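Local coordinates for pfam DUF1093 family protein (Bacillus subtilis, PDB 3NPP), which is of unknown function but belongs to the DUF1093 family and, being made with a signal sequence, is probably exported from the cell, at residues H8-G20 / L32-F46. Sequence-based numbering, arbitrary orientation.
Sequences HQQDVYVQIDRDG and LDGYNASGKKEEVTF. With SO4 (sulfate ion), chain O.
Tyr13 and Tyr35 form a single antiparallel hydrogen-bonded pair where strand 9-15 meets strand 27-35. Tyr13 N gives a nearly straight bond to Tyr35 O (2.8 Å), and Tyr35 N returns one to Tyr13 O (3.0 Å). This single bridge joins the two three-stranded sheets of the chain, the short strand segments lying 124° apart. Gly34 CA lies 3.1 Å from Tyr13 O and also touches Val12 CG1 and Val14 CG1.

The tight part is apolar. Val14 CG1 meets Val44 CG1 at 3.5 Å, and Val12 CG1 comes tip to tip with the same methyl. Leu32 CD1 packs against Ile16 CD1 (3.6 Å). The Ile16 methyl also reaches the edge of the Phe46 ring. Leu52 and Leu58 extend this core.

The solvent side is the margin at exposed Asp17 and Arg18. Leu32 CD2 touches Asp17 OD1 there (3.6 Å). One water links Gln15 N to Asp33 O, and another links Asp17 OD1 to Asp33 N.

The Gln10 end is polar. Asn36 ND2 donates to Gln10 OE1 (2.8 Å), with the two amide planes 65° apart. A chi1 of 79° puts the Asn36 amide between its own backbone N and carbonyl carbon. Its OD1 accepts from Lys40 N and Ser38 OG, which approach from opposite faces. One water donates to both Gln10 OE1 and Glu42 OE2; Glu42 OE1 binds Gly1 N of the second subunit. Farther out, His8 ND1 holds a sulfate ion, probably from the crystallisation liquor, at 3.0 Å.

The backbone pair thus sits between the amide bond and the methyl cluster. Asn36 is buried, and its amide serves both sides: the oxygen fastens the Asn36-Gly39 turn, the nitrogen ties it to strand 9-15.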
loop_
_atom_site.group_PDB
_atom_site.type_symbol
_atom_site.label_atom_id
_atom_site.label_comp_id
_atom_site.label_asym_id
_atom_site.label_seq_id
_atom_site.Cartn_x
_atom_site.Cartn_y
_atom_site.Cartn_z
ATOM N N HIS A 8 -5.917 4.247 3.219
ATOM C CA HIS A 8 -5.720 5.594 3.727
ATOM C C HIS A 8 -4.578 6.220 2.924
ATOM O O HIS A 8 -3.463 5.776 3.011
ATOM C CB HIS A 8 -5.353 5.534 5.229
ATOM C CG HIS A 8 -5.065 6.876 5.851
ATOM N ND1 HIS A 8 -4.508 7.003 7.112
ATOM C CD2 HIS A 8 -5.313 8.137 5.424
ATOM C CE1 HIS A 8 -4.379 8.289 7.401
ATOM N NE2 HIS A 8 -4.863 8.996 6.393
ATOM N N GLN A 9 -4.875 7.253 2.157
ATOM C CA GLN A 9 -3.849 7.973 1.394
ATOM C C GLN A 9 -3.311 9.115 2.254
ATOM O O GLN A 9 -4.085 9.836 2.883
ATOM C CB GLN A 9 -4.436 8.542 0.108
ATOM C CG GLN A 9 -3.420 9.402 -0.730
ATOM C CD GLN A 9 -3.891 9.676 -2.154
ATOM O OE1 GLN A 9 -4.439 8.803 -2.807
ATOM N NE2 GLN A 9 -3.653 10.900 -2.642
ATOM N N GLN A 10 -2.001 9.320 2.213
ATOM C CA GLN A 10 -1.396 10.534 2.775
ATOM C C GLN A 10 -0.449 11.141 1.778
ATOM O O GLN A 10 -0.006 10.476 0.883
ATOM C CB GLN A 10 -0.720 10.208 4.099
ATOM C CG GLN A 10 -1.745 10.041 5.223
ATOM C CD GLN A 10 -1.133 9.821 6.566
ATOM O OE1 GLN A 10 -0.751 10.762 7.232
ATOM N NE2 GLN A 10 -1.072 8.577 6.993
ATOM N N ASP A 11 -0.279 12.448 1.853
ATOM C CA ASP A 11 0.651 13.184 0.984
ATOM C C ASP A 11 1.543 13.957 1.891
ATOM O O ASP A 11 1.052 14.788 2.647
ATOM C CB ASP A 11 -0.093 14.117 0.054
ATOM C CG ASP A 11 -0.847 13.365 -1.021
ATOM O OD1 ASP A 11 -0.247 13.018 -2.060
ATOM O OD2 ASP A 11 -2.036 13.076 -0.820
ATOM N N VAL A 12 2.851 13.699 1.812
ATOM C CA VAL A 12 3.808 14.296 2.718
ATOM C C VAL A 12 4.604 15.347 1.941
ATOM O O VAL A 12 5.212 15.047 0.929
ATOM C CB VAL A 12 4.727 13.222 3.327
ATOM C CG1 VAL A 12 5.741 13.870 4.303
ATOM C CG2 VAL A 12 3.871 12.151 4.057
ATOM N N TYR A 13 4.580 16.572 2.418
ATOM C CA TYR A 13 5.248 17.703 1.777
ATOM C C TYR A 13 6.611 17.929 2.440
ATOM O O TYR A 13 6.718 17.921 3.676
ATOM C CB TYR A 13 4.386 18.948 1.903
ATOM C CG TYR A 13 3.082 18.808 1.124
ATOM C CD1 TYR A 13 1.970 18.175 1.701
ATOM C CD2 TYR A 13 2.976 19.260 -0.223
ATOM C CE1 TYR A 13 0.793 18.021 1.004
ATOM C CE2 TYR A 13 1.779 19.107 -0.932
ATOM C CZ TYR A 13 0.694 18.488 -0.315
ATOM O OH TYR A 13 -0.511 18.337 -0.990
ATOM N N VAL A 14 7.641 18.084 1.617
ATOM C CA VAL A 14 9.019 18.216 2.081
ATOM C C VAL A 14 9.743 19.289 1.282
ATOM O O VAL A 14 9.307 19.650 0.157
ATOM C CB VAL A 14 9.796 16.876 1.927
ATOM C CG1 VAL A 14 9.182 15.803 2.801
ATOM C CG2 VAL A 14 9.884 16.445 0.467
ATOM N N GLN A 15 10.832 19.801 1.855
ATOM C CA GLN A 15 11.799 20.577 1.099
ATOM C C GLN A 15 13.077 19.780 0.992
ATOM O O GLN A 15 13.521 19.195 1.978
ATOM C CB GLN A 15 12.070 21.950 1.759
ATOM C CG GLN A 15 12.933 22.855 0.873
ATOM C CD GLN A 15 13.087 24.261 1.401
ATOM O OE1 GLN A 15 13.024 24.501 2.593
ATOM N NE2 GLN A 15 13.298 25.199 0.494
ATOM N N ILE A 16 13.719 19.819 -0.176
ATOM C CA ILE A 16 14.988 19.125 -0.387
ATOM C C ILE A 16 16.091 19.983 0.278
ATOM O O ILE A 16 16.775 20.786 -0.382
ATOM C CB ILE A 16 15.264 18.827 -1.904
ATOM C CG1 ILE A 16 14.072 18.123 -2.568
ATOM C CG2 ILE A 16 16.525 17.924 -2.085
ATOM C CD1 ILE A 16 13.573 16.862 -1.846
ATOM N N ASP A 17 16.176 19.846 1.608
ATOM C CA ASP A 17 17.070 20.619 2.452
ATOM C C ASP A 17 18.184 19.781 3.105
ATOM O O ASP A 17 18.848 20.263 4.030
ATOM C CB ASP A 17 16.277 21.439 3.510
ATOM C CG ASP A 17 15.492 20.571 4.512
ATOM O OD1 ASP A 17 15.352 19.314 4.383
ATOM O OD2 ASP A 17 14.948 21.193 5.428
ATOM N N ARG A 18 18.376 18.556 2.609
ATOM C CA ARG A 18 19.446 17.661 3.030
ATOM C C ARG A 18 20.043 17.037 1.763
ATOM O O ARG A 18 19.359 16.930 0.713
ATOM C CB ARG A 18 18.902 16.538 3.936
ATOM C CG ARG A 18 18.048 16.996 5.124
ATOM C CD ARG A 18 18.843 17.824 6.097
ATOM N NE ARG A 18 18.059 18.942 6.609
ATOM C CZ ARG A 18 17.670 19.064 7.870
ATOM N NH1 ARG A 18 17.985 18.132 8.762
ATOM N NH2 ARG A 18 16.962 20.115 8.233
ATOM N N ASP A 19 21.305 16.629 1.846
ATOM C CA ASP A 19 21.921 15.843 0.793
ATOM C C ASP A 19 21.185 14.526 0.628
ATOM O O ASP A 19 20.742 13.923 1.593
ATOM C CB ASP A 19 23.381 15.520 1.120
ATOM C CG ASP A 19 24.317 16.675 0.855
ATOM O OD1 ASP A 19 23.867 17.754 0.405
ATOM O OD2 ASP A 19 25.525 16.493 1.100
ATOM N N GLY A 20 21.082 14.089 -0.613
ATOM C CA GLY A 20 20.661 12.766 -0.915
ATOM C C GLY A 20 21.809 11.806 -0.730
ATOM O O GLY A 20 22.943 12.202 -0.410
ATOM N N LEU A 32 13.741 12.806 4.779
ATOM C CA LEU A 32 13.475 14.181 5.124
ATOM C C LEU A 32 12.304 14.253 6.088
ATOM O O LEU A 32 11.429 13.388 6.060
ATOM C CB LEU A 32 13.142 14.967 3.848
ATOM C CG LEU A 32 14.231 15.043 2.764
ATOM C CD1 LEU A 32 13.681 15.615 1.491
ATOM C CD2 LEU A 32 15.413 15.864 3.260
ATOM N N ASP A 33 12.288 15.302 6.933
ATOM C CA ASP A 33 11.122 15.616 7.740
ATOM C C ASP A 33 10.158 16.396 6.909
ATOM O O ASP A 33 10.564 17.252 6.138
ATOM C CB ASP A 33 11.490 16.425 8.990
ATOM C CG ASP A 33 12.261 15.608 10.006
ATOM O OD1 ASP A 33 12.166 14.349 10.020
ATOM O OD2 ASP A 33 12.958 16.239 10.802
ATOM N N GLY A 34 8.875 16.134 7.091
ATOM C CA GLY A 34 7.836 16.776 6.286
ATOM C C GLY A 34 6.535 16.875 7.028
ATOM O O GLY A 34 6.488 16.622 8.227
ATOM N N TYR A 35 5.492 17.297 6.327
ATOM C CA TYR A 35 4.184 17.472 6.926
ATOM C C TYR A 35 3.149 16.881 6.009
ATOM O O TYR A 35 3.241 17.059 4.786
ATOM C CB TYR A 35 3.930 18.967 7.231
ATOM C CG TYR A 35 4.922 19.495 8.279
ATOM C CD1 TYR A 35 6.188 19.953 7.900
ATOM C CD2 TYR A 35 4.644 19.402 9.653
ATOM C CE1 TYR A 35 7.139 20.353 8.853
ATOM C CE2 TYR A 35 5.591 19.835 10.629
ATOM C CZ TYR A 35 6.832 20.293 10.203
ATOM O OH TYR A 35 7.778 20.700 11.104
ATOM N N ASN A 36 2.162 16.175 6.568
ATOM C CA ASN A 36 1.073 15.654 5.744
ATOM C C ASN A 36 0.061 16.753 5.449
ATOM O O ASN A 36 0.300 17.926 5.834
ATOM C CB ASN A 36 0.490 14.337 6.314
ATOM C CG ASN A 36 -0.474 14.532 7.496
ATOM O OD1 ASN A 36 -0.669 15.638 8.035
ATOM N ND2 ASN A 36 -1.091 13.421 7.896
ATOM N N ALA A 37 -1.036 16.414 4.762
ATOM C CA ALA A 37 -2.026 17.409 4.315
ATOM C C ALA A 37 -2.742 18.092 5.464
ATOM O O ALA A 37 -3.175 19.210 5.312
ATOM C CB ALA A 37 -3.048 16.798 3.364
ATOM N N SER A 38 -2.876 17.397 6.604
ATOM C CA SER A 38 -3.413 17.990 7.826
ATOM C C SER A 38 -2.333 18.609 8.733
ATOM O O SER A 38 -2.617 18.941 9.855
ATOM C CB SER A 38 -4.269 16.945 8.571
ATOM O OG SER A 38 -3.892 15.609 8.244
ATOM N N GLY A 39 -1.113 18.828 8.216
ATOM C CA GLY A 39 -0.048 19.478 8.979
ATOM C C GLY A 39 0.640 18.644 10.053
ATOM O O GLY A 39 1.365 19.189 10.868
ATOM N N LYS A 40 0.437 17.330 10.061
ATOM C CA LYS A 40 1.087 16.472 11.046
ATOM C C LYS A 40 2.537 16.235 10.627
ATOM O O LYS A 40 2.791 15.981 9.467
ATOM C CB LYS A 40 0.336 15.155 11.151
ATOM C CG LYS A 40 0.883 14.228 12.214
ATOM C CD LYS A 40 -0.118 13.158 12.606
ATOM C CE LYS A 40 0.405 12.359 13.794
ATOM N NZ LYS A 40 -0.659 11.473 14.336
ATOM N N LYS A 41 3.472 16.293 11.567
ATOM C CA LYS A 41 4.907 16.046 11.270
ATOM C C LYS A 41 5.152 14.567 10.922
ATOM O O LYS A 41 4.578 13.676 11.559
ATOM C CB LYS A 41 5.811 16.472 12.456
ATOM C CG LYS A 41 7.298 16.715 12.067
ATOM C CD LYS A 41 8.048 17.484 13.208
ATOM C CE LYS A 41 9.490 17.909 12.797
ATOM N NZ LYS A 41 10.096 18.851 13.803
ATOM N N GLU A 42 5.969 14.334 9.883
ATOM C CA GLU A 42 6.283 12.983 9.361
ATOM C C GLU A 42 7.761 12.870 8.984
ATOM O O GLU A 42 8.396 13.859 8.706
ATOM C CB GLU A 42 5.483 12.667 8.078
ATOM C CG GLU A 42 4.053 13.081 8.037
ATOM C CD GLU A 42 3.148 12.317 8.992
ATOM O OE1 GLU A 42 3.611 11.415 9.753
ATOM O OE2 GLU A 42 1.938 12.591 8.929
ATOM N N GLU A 43 8.273 11.659 8.927
ATOM C CA GLU A 43 9.571 11.379 8.308
ATOM C C GLU A 43 9.293 10.525 7.108
ATOM O O GLU A 43 8.576 9.549 7.210
ATOM C CB GLU A 43 10.489 10.657 9.291
ATOM C CG GLU A 43 11.970 10.472 8.775
ATOM C CD GLU A 43 12.706 9.345 9.511
ATOM O OE1 GLU A 43 13.200 9.602 10.627
ATOM O OE2 GLU A 43 12.759 8.193 8.973
ATOM N N VAL A 44 9.859 10.890 5.963
ATOM C CA VAL A 44 9.640 10.144 4.739
ATOM C C VAL A 44 10.993 9.801 4.090
ATOM O O VAL A 44 11.860 10.654 3.985
ATOM C CB VAL A 44 8.685 10.919 3.784
ATOM C CG1 VAL A 44 9.217 12.318 3.433
ATOM C CG2 VAL A 44 8.384 10.092 2.545
ATOM N N THR A 45 11.159 8.537 3.725
ATOM C CA THR A 45 12.243 8.044 2.911
ATOM C C THR A 45 11.677 7.712 1.540
ATOM O O THR A 45 10.720 6.979 1.447
ATOM C CB THR A 45 12.835 6.796 3.528
ATOM O OG1 THR A 45 13.485 7.165 4.733
ATOM C CG2 THR A 45 13.838 6.106 2.599
ATOM N N PHE A 46 12.271 8.265 0.491
ATOM C CA PHE A 46 11.833 8.039 -0.848
ATOM C C PHE A 46 13.018 8.124 -1.803
ATOM O O PHE A 46 14.109 8.612 -1.426
ATOM C CB PHE A 46 10.756 9.040 -1.219
ATOM C CG PHE A 46 11.232 10.484 -1.239
ATOM C CD1 PHE A 46 11.282 11.229 -0.072
ATOM C CD2 PHE A 46 11.624 11.083 -2.430
ATOM C CE1 PHE A 46 11.698 12.527 -0.101
ATOM C CE2 PHE A 46 12.065 12.384 -2.461
ATOM C CZ PHE A 46 12.096 13.111 -1.322
HETATM S S SO4 O . -4.918 3.291 8.269
HETATM O O1 SO4 O . -4.477 2.612 9.484
HETATM O O2 SO4 O . -6.227 3.958 8.554
HETATM O O3 SO4 O . -3.852 4.251 7.950
HETATM O O4 SO4 O . -5.095 2.268 7.213
HETATM O O HOH W 1 0.205 10.863 9.878
HETATM O O HOH W 2 11.596 19.078 4.589
HETATM O O HOH W 3 14.390 17.328 6.611
#